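Local coordinates for glycosyl hydrolase family 62 protein (Coprinopsis cinerea, PDB 5B6T) that acts as an alpha-L-arabinofuranosidase, hydrolysing terminal arabinofuranosyl links and probably removing arabinose side groups from the hemicellulose arabinoxylan, at residues K190-E195 with W222-T227; E195-Y200 with L210-I215; P245-N250 with R261-G266; N161-R166 with A184-N189. All blocks are in the same frame, centred on the assembly; numbering follows the deposited sequence.

Contact 1: residues K190-E195 with W222-T227; sequences KNRLFE and WFRSWT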
loop_
_atom_site.group_PDB
_atom_site.type_symbol
_atom_site.label_atom_id
_atom_site.label_comp_id
_atom_site.label_asym_id
_atom_site.label_seq_id
_atom_site.Cartn_x
_atom_site.Cartn_y
_atom_site.Cartn_z
ATOM N N LYS A 190 14.671 7.120 11.274
ATOM C CA LYS A 190 13.800 6.982 10.110
ATOM C C LYS A 190 13.627 5.535 9.661
ATOM O O LYS A 190 12.561 5.180 9.130
ATOM C CB LYS A 190 14.286 7.846 8.947
ATOM C CG LYS A 190 15.617 7.407 8.377
ATOM C CD LYS A 190 16.112 8.375 7.293
ATOM C CE LYS A 190 17.373 7.863 6.621
ATOM N NZ LYS A 190 17.810 8.761 5.509
ATOM N N ASN A 191 14.618 4.690 9.881
ATOM C CA ASN A 191 14.510 3.292 9.462
ATOM C C ASN A 191 13.419 2.537 10.225
ATOM O O ASN A 191 12.897 1.582 9.714
ATOM C CB ASN A 191 15.848 2.587 9.634
ATOM C CG ASN A 191 16.833 2.913 8.513
ATOM O OD1 ASN A 191 16.556 3.699 7.626
ATOM N ND2 ASN A 191 17.981 2.263 8.551
ATOM N N ARG A 192 13.085 2.973 11.431
ATOM C CA ARG A 192 12.060 2.313 12.236
ATOM C C ARG A 192 10.642 2.634 11.764
ATOM O O ARG A 192 9.709 1.888 12.065
ATOM C CB ARG A 192 12.185 2.700 13.708
ATOM C CG ARG A 192 13.445 2.216 14.385
ATOM C CD ARG A 192 13.381 0.738 14.678
ATOM N NE ARG A 192 12.438 0.431 15.753
ATOM C CZ ARG A 192 12.163 -0.786 16.244
ATOM N NH1 ARG A 192 12.721 -1.899 15.745
ATOM N NH2 ARG A 192 11.282 -0.863 17.235
ATOM N N LEU A 193 10.477 3.715 11.003
ATOM C CA LEU A 193 9.145 4.156 10.562
ATOM C C LEU A 193 9.320 4.803 9.197
ATOM O O LEU A 193 9.267 6.027 9.030
ATOM C CB LEU A 193 8.549 5.109 11.591
ATOM C CG LEU A 193 7.048 5.366 11.472
ATOM C CD1 LEU A 193 6.247 4.180 11.981
ATOM C CD2 LEU A 193 6.650 6.637 12.210
ATOM N N PHE A 194 9.573 3.953 8.205
ATOM C CA PHE A 194 10.169 4.436 6.961
ATOM C C PHE A 194 9.163 4.863 5.906
ATOM O O PHE A 194 9.168 6.013 5.479
ATOM C CB PHE A 194 11.165 3.422 6.412
ATOM C CG PHE A 194 12.030 3.982 5.317
ATOM C CD1 PHE A 194 12.921 5.014 5.582
ATOM C CD2 PHE A 194 11.964 3.482 4.042
ATOM C CE1 PHE A 194 13.700 5.545 4.562
ATOM C CE2 PHE A 194 12.757 3.994 3.028
ATOM C CZ PHE A 194 13.615 5.034 3.282
ATOM N N GLU A 195 8.299 3.962 5.462
ATOM C CA GLU A 195 7.295 4.347 4.455
ATOM C C GLU A 195 6.191 3.293 4.404
ATOM O O GLU A 195 6.131 2.418 5.281
ATOM C CB GLU A 195 7.974 4.506 3.089
ATOM C CG GLU A 195 8.643 3.238 2.566
ATOM C CD GLU A 195 9.560 3.431 1.374
ATOM O OE1 GLU A 195 9.727 4.528 0.832
ATOM O OE2 GLU A 195 10.160 2.437 0.893
ATOM N N TRP A 222 10.689 -4.899 6.458
ATOM C CA TRP A 222 9.727 -5.602 7.295
ATOM C C TRP A 222 8.604 -4.671 7.705
ATOM O O TRP A 222 8.704 -3.465 7.492
ATOM C CB TRP A 222 10.404 -6.215 8.528
ATOM C CG TRP A 222 10.978 -5.235 9.541
ATOM C CD1 TRP A 222 11.995 -4.355 9.348
ATOM C CD2 TRP A 222 10.554 -5.076 10.899
ATOM N NE1 TRP A 222 12.241 -3.668 10.516
ATOM C CE2 TRP A 222 11.358 -4.068 11.474
ATOM C CE3 TRP A 222 9.578 -5.694 11.692
ATOM C CZ2 TRP A 222 11.216 -3.671 12.797
ATOM C CZ3 TRP A 222 9.428 -5.301 12.987
ATOM C CH2 TRP A 222 10.251 -4.304 13.544
ATOM N N PHE A 223 7.554 -5.228 8.307
ATOM C CA PHE A 223 6.401 -4.469 8.778
ATOM C C PHE A 223 6.183 -4.509 10.265
ATOM O O PHE A 223 6.258 -5.575 10.881
ATOM C CB PHE A 223 5.086 -4.915 8.075
ATOM C CG PHE A 223 4.993 -4.372 6.693
ATOM C CD1 PHE A 223 5.587 -5.061 5.618
ATOM C CD2 PHE A 223 4.449 -3.131 6.482
ATOM C CE1 PHE A 223 5.546 -4.523 4.353
ATOM C CE2 PHE A 223 4.434 -2.582 5.213
ATOM C CZ PHE A 223 5.005 -3.268 4.160
ATOM N N ARG A 224 5.874 -3.328 10.802
ATOM C CA ARG A 224 5.424 -3.152 12.175
ATOM C C ARG A 224 3.945 -2.896 12.193
ATOM O O ARG A 224 3.383 -2.453 11.199
ATOM C CB ARG A 224 6.182 -1.992 12.823
ATOM C CG ARG A 224 7.695 -2.217 12.851
ATOM C CD ARG A 224 8.476 -1.031 13.372
ATOM N NE ARG A 224 8.249 -0.779 14.792
ATOM C CZ ARG A 224 8.326 0.424 15.375
ATOM N NH1 ARG A 224 8.649 1.509 14.663
ATOM N NH2 ARG A 224 8.087 0.547 16.673
ATOM N N SER A 225 3.311 -3.154 13.339
ATOM C CA SER A 225 1.863 -2.988 13.469
ATOM C C SER A 225 1.473 -2.416 14.816
ATOM O O SER A 225 2.134 -2.674 15.843
ATOM C CB SER A 225 1.145 -4.323 13.268
ATOM O OG SER A 225 1.606 -5.327 14.186
ATOM N N TRP A 226 0.365 -1.677 14.776
ATOM C CA TRP A 226 -0.231 -1.022 15.939
ATOM C C TRP A 226 -1.730 -1.084 15.798
ATOM O O TRP A 226 -2.256 -1.229 14.687
ATOM C CB TRP A 226 0.156 0.463 16.000
ATOM C CG TRP A 226 1.584 0.793 16.130
ATOM C CD1 TRP A 226 2.230 1.183 17.273
ATOM C CD2 TRP A 226 2.570 0.845 15.095
ATOM N NE1 TRP A 226 3.536 1.466 17.023
ATOM C CE2 TRP A 226 3.784 1.250 15.696
ATOM C CE3 TRP A 226 2.557 0.583 13.723
ATOM C CZ2 TRP A 226 4.975 1.386 14.967
ATOM C CZ3 TRP A 226 3.740 0.737 13.015
ATOM C CH2 TRP A 226 4.904 1.151 13.632
ATOM N N THR A 227 -2.428 -0.890 16.917
ATOM C CA THR A 227 -3.891 -0.709 16.877
ATOM C C THR A 227 -4.322 0.499 17.682
ATOM O O THR A 227 -3.580 0.985 18.555
ATOM C CB THR A 227 -4.660 -1.927 17.425
ATOM O OG1 THR A 227 -4.304 -2.114 18.811
ATOM C CG2 THR A 227 -4.317 -3.192 16.639
HETATM O O HOH W 1 13.490 -1.203 11.628
#
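W222 meets R192 at the rim of its indole. R192 NH1 lies near the ring plane, 3.8 Å from W222 CZ2. W222 NE1 donates to a water at 3.0 Å, which bonds weakly to the carbonyl of N191. R224 carries the contact. Its CG packs over one face of the W222 indole, toward the rim. The chain then bends (chi3 68°) and lets R224 NH1 donate a hydrogen bond to R192 O at 2.8 Å. This O lies in the guanidinium plane, but NH1 sits well above the carbonyl plane. The R192 chain bends twice and brings NH2 over one face of the R224 guanidinium, near its rim, 3.5 Å from R224 NH2, the planes 33° apart. R224 NH2 pairs with D240 and R192 NH2 bonds Q241; the carboxylate probably eases the like-charge approach. W226 CZ2 lies over the centre of the opposite face. An alanine in place of R224 would remove this middle layer and is likely to leave the R192 carbonyl and D240 without their mate. W226 CH2 touches L193 CD1 at 3.7 Å. The 3-10 turn and loop thus pack on strand 221-228 in one blade of a five-bladed beta-propeller.

Contact 2: residues E195-Y200 with L210-I215; sequences EAANVY and LLHEAI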
loop_
_atom_site.group_PDB
_atom_site.type_symbol
_atom_site.label_atom_id
_atom_site.label_comp_id
_atom_site.label_asym_id
_atom_site.label_seq_id
_atom_site.Cartn_x
_atom_site.Cartn_y
_atom_site.Cartn_z
ATOM N N GLU A 195 8.299 3.962 5.462
ATOM C CA GLU A 195 7.295 4.347 4.455
ATOM C C GLU A 195 6.191 3.293 4.404
ATOM O O GLU A 195 6.131 2.418 5.281
ATOM C CB GLU A 195 7.974 4.506 3.089
ATOM C CG GLU A 195 8.643 3.238 2.566
ATOM C CD GLU A 195 9.560 3.431 1.374
ATOM O OE1 GLU A 195 9.727 4.528 0.832
ATOM O OE2 GLU A 195 10.160 2.437 0.893
ATOM N N ALA A 196 5.282 3.432 3.451
ATOM C CA ALA A 196 4.317 2.388 3.095
ATOM C C ALA A 196 3.383 2.035 4.245
ATOM O O ALA A 196 3.218 0.866 4.603
ATOM C CB ALA A 196 5.034 1.152 2.578
ATOM N N ALA A 197 2.651 3.034 4.702
ATOM C CA ALA A 197 1.565 2.799 5.657
ATOM C C ALA A 197 0.370 2.047 5.022
ATOM O O ALA A 197 0.068 2.204 3.854
ATOM C CB ALA A 197 1.080 4.107 6.257
ATOM N N ASN A 198 -0.266 1.208 5.841
ATOM C CA ASN A 198 -1.642 0.758 5.616
ATOM C C ASN A 198 -2.439 1.048 6.871
ATOM O O ASN A 198 -1.935 0.898 7.993
ATOM C CB ASN A 198 -1.777 -0.760 5.371
ATOM C CG ASN A 198 -0.901 -1.298 4.254
ATOM O OD1 ASN A 198 0.039 -2.046 4.529
ATOM N ND2 ASN A 198 -1.253 -1.017 3.009
ATOM N N VAL A 199 -3.674 1.486 6.681
ATOM C CA VAL A 199 -4.590 1.732 7.787
ATOM C C VAL A 199 -5.959 1.123 7.461
ATOM O O VAL A 199 -6.544 1.419 6.439
ATOM C CB VAL A 199 -4.724 3.221 8.138
ATOM C CG1 VAL A 199 -5.461 3.372 9.469
ATOM C CG2 VAL A 199 -3.355 3.854 8.196
ATOM N N TYR A 200 -6.426 0.230 8.357
ATOM C CA TYR A 200 -7.666 -0.517 8.142
ATOM C C TYR A 200 -8.596 -0.485 9.343
ATOM O O TYR A 200 -8.127 -0.408 10.479
ATOM C CB TYR A 200 -7.355 -1.968 7.881
ATOM C CG TYR A 200 -6.517 -2.235 6.651
ATOM C CD1 TYR A 200 -7.059 -2.122 5.385
ATOM C CD2 TYR A 200 -5.192 -2.612 6.768
ATOM C CE1 TYR A 200 -6.311 -2.395 4.251
ATOM C CE2 TYR A 200 -4.437 -2.909 5.654
ATOM C CZ TYR A 200 -5.001 -2.773 4.379
ATOM O OH TYR A 200 -4.227 -3.068 3.270
ATOM N N LEU A 210 -2.855 -0.208 12.077
ATOM C CA LEU A 210 -1.821 0.521 11.317
ATOM C C LEU A 210 -0.655 -0.432 11.049
ATOM O O LEU A 210 -0.130 -1.043 11.976
ATOM C CB LEU A 210 -1.291 1.700 12.139
ATOM C CG LEU A 210 -0.048 2.418 11.609
ATOM C CD1 LEU A 210 -0.320 3.120 10.295
ATOM C CD2 LEU A 210 0.440 3.411 12.665
ATOM N N LEU A 211 -0.280 -0.567 9.774
ATOM C CA LEU A 211 0.940 -1.248 9.367
ATOM C C LEU A 211 1.871 -0.214 8.797
ATOM O O LEU A 211 1.433 0.769 8.212
ATOM C CB LEU A 211 0.664 -2.296 8.274
ATOM C CG LEU A 211 -0.481 -3.266 8.566
ATOM C CD1 LEU A 211 -0.735 -4.196 7.381
ATOM C CD2 LEU A 211 -0.257 -4.042 9.876
ATOM N N HIS A 212 3.171 -0.415 8.966
ATOM C CA HIS A 212 4.119 0.553 8.409
ATOM C C HIS A 212 5.429 -0.192 8.152
ATOM O O HIS A 212 5.845 -1.002 8.974
ATOM C CB HIS A 212 4.337 1.705 9.422
ATOM C CG HIS A 212 4.828 2.976 8.842
ATOM N ND1 HIS A 212 6.100 3.150 8.330
ATOM C CD2 HIS A 212 4.217 4.181 8.737
ATOM C CE1 HIS A 212 6.228 4.394 7.901
ATOM N NE2 HIS A 212 5.116 5.045 8.164
ATOM N N GLU A 213 6.043 0.087 7.003
ATOM C CA GLU A 213 7.315 -0.525 6.623
ATOM C C GLU A 213 8.500 0.094 7.365
ATOM O O GLU A 213 8.502 1.308 7.658
ATOM C CB GLU A 213 7.552 -0.412 5.118
ATOM C CG GLU A 213 8.623 -1.350 4.609
ATOM C CD GLU A 213 8.770 -1.366 3.094
ATOM O OE1 GLU A 213 7.801 -1.016 2.371
ATOM O OE2 GLU A 213 9.870 -1.798 2.637
ATOM N N ALA A 214 9.475 -0.760 7.664
ATOM C CA ALA A 214 10.698 -0.391 8.350
ATOM C C ALA A 214 11.856 -1.092 7.652
ATOM O O ALA A 214 11.676 -2.040 6.903
ATOM C CB ALA A 214 10.631 -0.847 9.805
ATOM N N ILE A 215 13.058 -0.584 7.897
ATOM C CA ILE A 215 14.291 -1.175 7.432
ATOM C C ILE A 215 15.004 -1.664 8.686
ATOM O O ILE A 215 15.411 -0.851 9.529
ATOM C CB ILE A 215 15.170 -0.141 6.703
ATOM C CG1 ILE A 215 14.412 0.516 5.538
ATOM C CG2 ILE A 215 16.482 -0.749 6.245
ATOM C CD1 ILE A 215 15.160 1.665 4.916
HETATM O O HOH W 2 8.902 0.140 0.162
#
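Strands 195-200 and 210-215 run antiparallel at 169°, with N198-L211 and E195-E213 as hydrogen-bonded pairs, and the register slips by one at the beta bulge between those pairs. L211 N reaches N198 O at 2.8 Å. E213 N reaches E195 O at 2.9 Å, while the return bond from E195 N is weak. The H212 ring spans the slipped stretch. With CG anti to the backbone N (chi1 -158°), it lies with one face toward A197 N. Its ND1 donates to the E213 carbonyl O at 3.1 Å, and CD2 touches A197 CB at 4.0 Å. An alanine in place of H212 would probably leave the E213 carbonyl with less to hold it and open a gap beside A197. Apolar packing continues with V199 CG2 against L210 CD1 at 3.8 Å. At the other end E195 and E213 share a face, their OE2 and OE1 4.4 Å apart. A water lies 2.7 Å from each of those two oxygens. R221 pairs with both acids, and E213 is held further by S264 and H265. Two carboxylates on one water and one arginine make a strongly polar strand end, which fits the lead ion bound beside E195.

Contact 3: residues P245-N250 with R261-G266; sequences PFARAN and RDISHG. With CA (calcium ion), chain D.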
loop_
_atom_site.group_PDB
_atom_site.type_symbol
_atom_site.label_atom_id
_atom_site.label_comp_id
_atom_site.label_asym_id
_atom_site.label_seq_id
_atom_site.Cartn_x
_atom_site.Cartn_y
_atom_site.Cartn_z
ATOM N N PRO A 245 7.256 -9.369 14.906
ATOM C CA PRO A 245 6.977 -8.430 13.811
ATOM C C PRO A 245 5.585 -8.649 13.230
ATOM O O PRO A 245 5.007 -9.716 13.403
ATOM C CB PRO A 245 8.043 -8.799 12.792
ATOM C CG PRO A 245 8.219 -10.280 12.962
ATOM C CD PRO A 245 8.083 -10.504 14.446
ATOM N N PHE A 246 5.052 -7.686 12.476
ATOM C CA PHE A 246 3.842 -8.008 11.752
ATOM C C PHE A 246 4.218 -9.009 10.656
ATOM O O PHE A 246 3.605 -10.067 10.536
ATOM C CB PHE A 246 3.168 -6.762 11.167
ATOM C CG PHE A 246 1.921 -7.087 10.435
ATOM C CD1 PHE A 246 0.752 -7.408 11.129
ATOM C CD2 PHE A 246 1.916 -7.115 9.040
ATOM C CE1 PHE A 246 -0.417 -7.739 10.441
ATOM C CE2 PHE A 246 0.769 -7.460 8.340
ATOM C CZ PHE A 246 -0.407 -7.767 9.045
ATOM N N ALA A 247 5.219 -8.665 9.848
ATOM C CA ALA A 247 5.676 -9.544 8.777
ATOM C C ALA A 247 7.147 -9.244 8.524
ATOM O O ALA A 247 7.520 -8.093 8.333
ATOM C CB ALA A 247 4.842 -9.343 7.517
ATOM N N ARG A 248 7.962 -10.288 8.520
ATOM C CA ARG A 248 9.410 -10.173 8.430
ATOM C C ARG A 248 9.947 -11.558 8.072
ATOM O O ARG A 248 9.233 -12.542 8.233
ATOM C CB ARG A 248 9.968 -9.721 9.782
ATOM C CG ARG A 248 11.473 -9.406 9.787
ATOM C CD ARG A 248 11.866 -8.599 11.027
ATOM N NE ARG A 248 13.300 -8.367 11.020
ATOM C CZ ARG A 248 14.218 -9.066 11.704
ATOM N NH1 ARG A 248 13.901 -10.028 12.566
ATOM N NH2 ARG A 248 15.502 -8.765 11.523
ATOM N N ALA A 249 11.164 -11.651 7.560
ATOM C CA ALA A 249 11.695 -12.971 7.201
ATOM C C ALA A 249 11.552 -13.985 8.332
ATOM O O ALA A 249 11.365 -15.181 8.053
ATOM C CB ALA A 249 13.153 -12.854 6.792
ATOM N N ASN A 250 11.636 -13.541 9.589
ATOM C CA ASN A 250 11.607 -14.480 10.715
ATOM C C ASN A 250 10.225 -14.942 11.153
ATOM O O ASN A 250 10.116 -15.737 12.095
ATOM C CB ASN A 250 12.412 -13.974 11.928
ATOM C CG ASN A 250 11.814 -12.717 12.545
ATOM O OD1 ASN A 250 11.326 -11.878 11.829
ATOM N ND2 ASN A 250 11.883 -12.572 13.864
ATOM N N ARG A 261 14.189 -12.200 1.351
ATOM C CA ARG A 261 14.403 -11.873 2.764
ATOM C C ARG A 261 13.750 -10.559 3.175
ATOM O O ARG A 261 13.818 -10.189 4.341
ATOM C CB ARG A 261 15.907 -11.781 3.063
ATOM C CG ARG A 261 16.641 -13.110 2.908
ATOM C CD ARG A 261 18.082 -12.966 3.401
ATOM N NE ARG A 261 18.950 -13.893 2.680
ATOM C CZ ARG A 261 20.252 -13.709 2.440
ATOM N NH1 ARG A 261 20.895 -12.629 2.879
ATOM N NH2 ARG A 261 20.916 -14.622 1.743
ATOM N N ASP A 262 13.176 -9.861 2.190
ATOM C CA ASP A 262 12.509 -8.589 2.384
ATOM C C ASP A 262 11.018 -8.783 2.255
ATOM O O ASP A 262 10.557 -9.433 1.293
ATOM C CB ASP A 262 12.955 -7.595 1.316
ATOM C CG ASP A 262 14.403 -7.198 1.454
ATOM O OD1 ASP A 262 14.679 -6.223 2.187
ATOM O OD2 ASP A 262 15.282 -7.857 0.809
ATOM N N ILE A 263 10.275 -8.220 3.223
ATOM C CA ILE A 263 8.819 -8.159 3.146
ATOM C C ILE A 263 8.494 -6.681 3.086
ATOM O O ILE A 263 8.651 -5.962 4.075
ATOM C CB ILE A 263 8.096 -8.826 4.351
ATOM C CG1 ILE A 263 8.631 -10.225 4.609
ATOM C CG2 ILE A 263 6.605 -8.831 4.092
ATOM C CD1 ILE A 263 8.464 -11.239 3.486
ATOM N N SER A 264 8.121 -6.227 1.893
ATOM C CA SER A 264 8.026 -4.803 1.615
ATOM C C SER A 264 6.653 -4.415 1.008
ATOM O O SER A 264 5.844 -5.294 0.669
ATOM C CB SER A 264 9.254 -4.421 0.761
ATOM O OG SER A 264 9.310 -3.064 0.367
ATOM N N HIS A 265 6.438 -3.093 0.920
ATOM C CA HIS A 265 5.222 -2.403 0.484
ATOM C C HIS A 265 4.122 -3.270 -0.064
ATOM O O HIS A 265 4.211 -3.744 -1.181
ATOM C CB HIS A 265 5.585 -1.326 -0.536
ATOM C CG HIS A 265 4.509 -0.315 -0.718
ATOM N ND1 HIS A 265 4.752 1.035 -0.872
ATOM C CD2 HIS A 265 3.164 -0.458 -0.702
ATOM C CE1 HIS A 265 3.600 1.670 -0.972
ATOM N NE2 HIS A 265 2.621 0.789 -0.883
ATOM N N GLY A 266 3.105 -3.500 0.761
ATOM C CA GLY A 266 2.008 -4.371 0.409
ATOM C C GLY A 266 0.634 -3.872 0.829
ATOM O O GLY A 266 0.433 -2.691 1.167
HETATM CA CA CA D . 0.495 1.121 -0.868
HETATM O O HOH W 3 12.529 -9.210 6.508
HETATM O O HOH W 4 0.547 0.776 1.245
HETATM O O HOH W 5 0.701 3.150 -0.573
HETATM O O HOH W 6 -1.567 1.364 -1.020
HETATM O O HOH W 7 0.225 -0.949 -1.002
HETATM O O HOH W 8 0.541 1.316 -3.031
#
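The 261-266 segment leads from the protein surface to the calcium site in the middle of the beta-propeller, and 245-250 packs against its outer part. A247 and I263 form the apolar core of the contact. With chi1 at -50°, I263 CG1 stands beside the backbone N and CG2 opposite it, which sends CG2 to A247 CB at 3.9 Å. The other branch, I263 CG1, lies against the main chain at R248 CA, also 3.9 Å away. Farther out, A249 CB approaches R261 O at 3.7 Å. One water bridges the backbones here. It accepts from A249 N at 3.0 Å and donates to R261 O at 2.7 Å. Each segment is also bonded to strand 221-228: F246 and A247 to F223, with a classic beta bulge, and I263 to R221. At the inner end the chain turns a corner at H265. H265 NE2 binds the calcium ion at 2.2 Å, and five waters complete an octahedral shell. S264 and the backbone N of H265 are held by E213. The chemistry is therefore divided along 261-266. The outer half meets 245-250 by aliphatic packing and a single water bridge. The inner half is polar and gives calcium one protein ligand, leaving the rest of its shell to water.

Contact 4: residues N161-R166 with A184-N189; sequences NGHLYR and AMQDSN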
loop_
_atom_site.group_PDB
_atom_site.type_symbol
_atom_site.label_atom_id
_atom_site.label_comp_id
_atom_site.label_asym_id
_atom_site.label_seq_id
_atom_site.Cartn_x
_atom_site.Cartn_y
_atom_site.Cartn_z
ATOM N N ASN A 161 11.486 9.829 6.264
ATOM C CA ASN A 161 12.302 10.484 7.289
ATOM C C ASN A 161 11.749 10.278 8.671
ATOM O O ASN A 161 12.066 11.037 9.589
ATOM C CB ASN A 161 12.462 11.990 7.028
ATOM C CG ASN A 161 13.702 12.555 7.706
ATOM O OD1 ASN A 161 14.744 11.903 7.773
ATOM N ND2 ASN A 161 13.581 13.792 8.222
ATOM N N GLY A 162 10.954 9.223 8.836
ATOM C CA GLY A 162 10.508 8.867 10.160
ATOM C C GLY A 162 9.256 9.563 10.637
ATOM O O GLY A 162 8.972 9.507 11.838
ATOM N N HIS A 163 8.474 10.175 9.732
ATOM C CA HIS A 163 7.206 10.783 10.118
ATOM C C HIS A 163 6.090 10.176 9.320
ATOM O O HIS A 163 6.235 9.954 8.127
ATOM C CB HIS A 163 7.208 12.293 9.883
ATOM C CG HIS A 163 8.387 12.973 10.495
ATOM N ND1 HIS A 163 9.473 13.379 9.753
ATOM C CD2 HIS A 163 8.667 13.289 11.779
ATOM C CE1 HIS A 163 10.402 13.861 10.565
ATOM N NE2 HIS A 163 9.920 13.844 11.798
ATOM N N LEU A 164 4.985 9.900 9.998
ATOM C CA LEU A 164 3.717 9.551 9.376
ATOM C C LEU A 164 2.776 10.719 9.602
ATOM O O LEU A 164 2.524 11.109 10.742
ATOM C CB LEU A 164 3.131 8.298 10.028
ATOM C CG LEU A 164 1.739 7.861 9.541
ATOM C CD1 LEU A 164 1.753 7.388 8.089
ATOM C CD2 LEU A 164 1.211 6.754 10.435
ATOM N N TYR A 165 2.261 11.280 8.524
ATOM C CA TYR A 165 1.366 12.434 8.575
ATOM C C TYR A 165 -0.081 12.032 8.331
ATOM O O TYR A 165 -0.361 11.042 7.615
ATOM C CB TYR A 165 1.741 13.461 7.512
ATOM C CG TYR A 165 3.171 13.929 7.606
ATOM C CD1 TYR A 165 3.519 14.944 8.460
ATOM C CD2 TYR A 165 4.167 13.367 6.819
ATOM C CE1 TYR A 165 4.835 15.351 8.573
ATOM C CE2 TYR A 165 5.502 13.764 6.929
ATOM C CZ TYR A 165 5.823 14.766 7.808
ATOM O OH TYR A 165 7.123 15.213 7.903
ATOM N N ARG A 166 -0.990 12.837 8.883
ATOM C CA ARG A 166 -2.422 12.602 8.715
ATOM C C ARG A 166 -3.205 13.926 8.604
ATOM O O ARG A 166 -3.102 14.769 9.505
ATOM C CB ARG A 166 -2.954 11.799 9.887
ATOM C CG ARG A 166 -4.408 11.359 9.755
ATOM C CD ARG A 166 -5.028 10.792 11.017
ATOM N NE ARG A 166 -5.007 11.760 12.123
ATOM C CZ ARG A 166 -5.872 12.755 12.270
ATOM N NH1 ARG A 166 -6.851 12.933 11.414
ATOM N NH2 ARG A 166 -5.744 13.580 13.293
ATOM N N ALA A 184 1.087 12.014 12.914
ATOM C CA ALA A 184 0.378 10.933 13.582
ATOM C C ALA A 184 1.301 9.983 14.367
ATOM O O ALA A 184 0.890 9.378 15.369
ATOM C CB ALA A 184 -0.399 10.134 12.556
ATOM N N MET A 185 2.515 9.806 13.869
ATOM C CA MET A 185 3.510 8.955 14.501
ATOM C C MET A 185 4.880 9.382 13.989
ATOM O O MET A 185 5.023 9.837 12.840
ATOM C CB MET A 185 3.282 7.468 14.173
ATOM C CG MET A 185 4.177 6.557 14.988
ATOM S SD MET A 185 3.818 4.827 14.628
ATOM C CE MET A 185 2.386 4.579 15.646
ATOM N N GLN A 186 5.883 9.234 14.832
ATOM C CA GLN A 186 7.244 9.540 14.428
ATOM C C GLN A 186 8.262 8.740 15.181
ATOM O O GLN A 186 7.979 8.211 16.272
ATOM C CB GLN A 186 7.540 11.025 14.547
ATOM C CG GLN A 186 7.486 11.566 15.942
ATOM C CD GLN A 186 7.476 13.080 15.927
ATOM O OE1 GLN A 186 8.191 13.707 15.159
ATOM N NE2 GLN A 186 6.596 13.666 16.720
ATOM N N ASP A 187 9.428 8.596 14.554
ATOM C CA ASP A 187 10.586 7.998 15.206
ATOM C C ASP A 187 11.820 8.795 14.839
ATOM O O ASP A 187 11.977 9.180 13.690
ATOM C CB ASP A 187 10.765 6.542 14.777
ATOM C CG ASP A 187 11.537 5.718 15.799
ATOM O OD1 ASP A 187 12.767 5.897 15.914
ATOM O OD2 ASP A 187 10.924 4.890 16.499
ATOM N N SER A 188 12.702 9.037 15.811
ATOM C CA SER A 188 13.972 9.705 15.507
ATOM C C SER A 188 14.886 8.874 14.597
ATOM O O SER A 188 15.756 9.440 13.934
ATOM C CB SER A 188 14.722 10.026 16.799
ATOM O OG SER A 188 14.986 8.817 17.504
ATOM N N ASN A 189 14.674 7.557 14.535
ATOM C CA ASN A 189 15.363 6.718 13.566
ATOM C C ASN A 189 14.422 6.446 12.391
ATOM O O ASN A 189 13.467 5.658 12.511
ATOM C CB ASN A 189 15.809 5.402 14.221
ATOM C CG ASN A 189 16.510 4.479 13.251
ATOM O OD1 ASN A 189 16.637 4.769 12.075
ATOM N ND2 ASN A 189 16.954 3.335 13.740
HETATM O O HOH W 9 12.748 11.372 12.221
HETATM O O HOH W 10 10.706 14.928 14.172
#
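H163 and Q186 face each other across an antiparallel hairpin of strands 163-170 and 182-186, the second being the outer strand of its propeller blade. Q186 CG lies between the backbone N and the carbonyl carbon (chi1 64°), and the extended chain beyond carries OE1 to the edge of the H163 imidazole, 3.4 Å from CD2. The ring and amide planes are 70° apart. A water near the ring plane joins the pair, 2.7 Å from H163 NE2 and donating to Q186 OE1 at 3.0 Å. On the other face, L164 CB packs beside M185 CB, and L164 CD2 reaches toward A184 CB. R166 CB meets A184 CB at 4.1 Å.

The backbone sets these pairs. L164 N donates almost straight to M185 O at 2.8 Å. L164 O accepts from A184 N and, weakly, from M185 N, a classic beta bulge. At the open end G162 O takes D187 N. The backbone here calls for glycine: a CB would clash with D187 O and press on the carbonyl before it. A second water donates to both N161 O and D187 O, 2.7 Å from each.

Farther out, D159 bonds H163 ND1, fixing how the ring is turned, and also takes Y165 OH. F156 and S158 back L164. Beyond the strand end D187 starts an Asx turn: N189 N donates to the anti lone pair of D187 OD1 at 2.9 Å.

Contacts 1 and 2 share E195, and their centres are 6 Å apart. Strand 207-215 lies between 195-202 and 221-228 in one blade. W222 O takes A214 N at 2.8 Å. Contact 3 meets both. F223 N bonds A247 O at 2.9 Å, and E213 OE2 bonds S264 OG at 2.7 Å. Contact 4 belongs to the preceding blade. Its L164 CD1 packs on A197 CB at 3.8 Å, and M185 touches L193 and W226. Contacts 3 and 4 stay about 11 Å apart at their nearest atoms. Lead lies about 3 Å from the E195 side chain, whereas the calcium is bound by H265, at the inner end of segment 261-266 of contact 3.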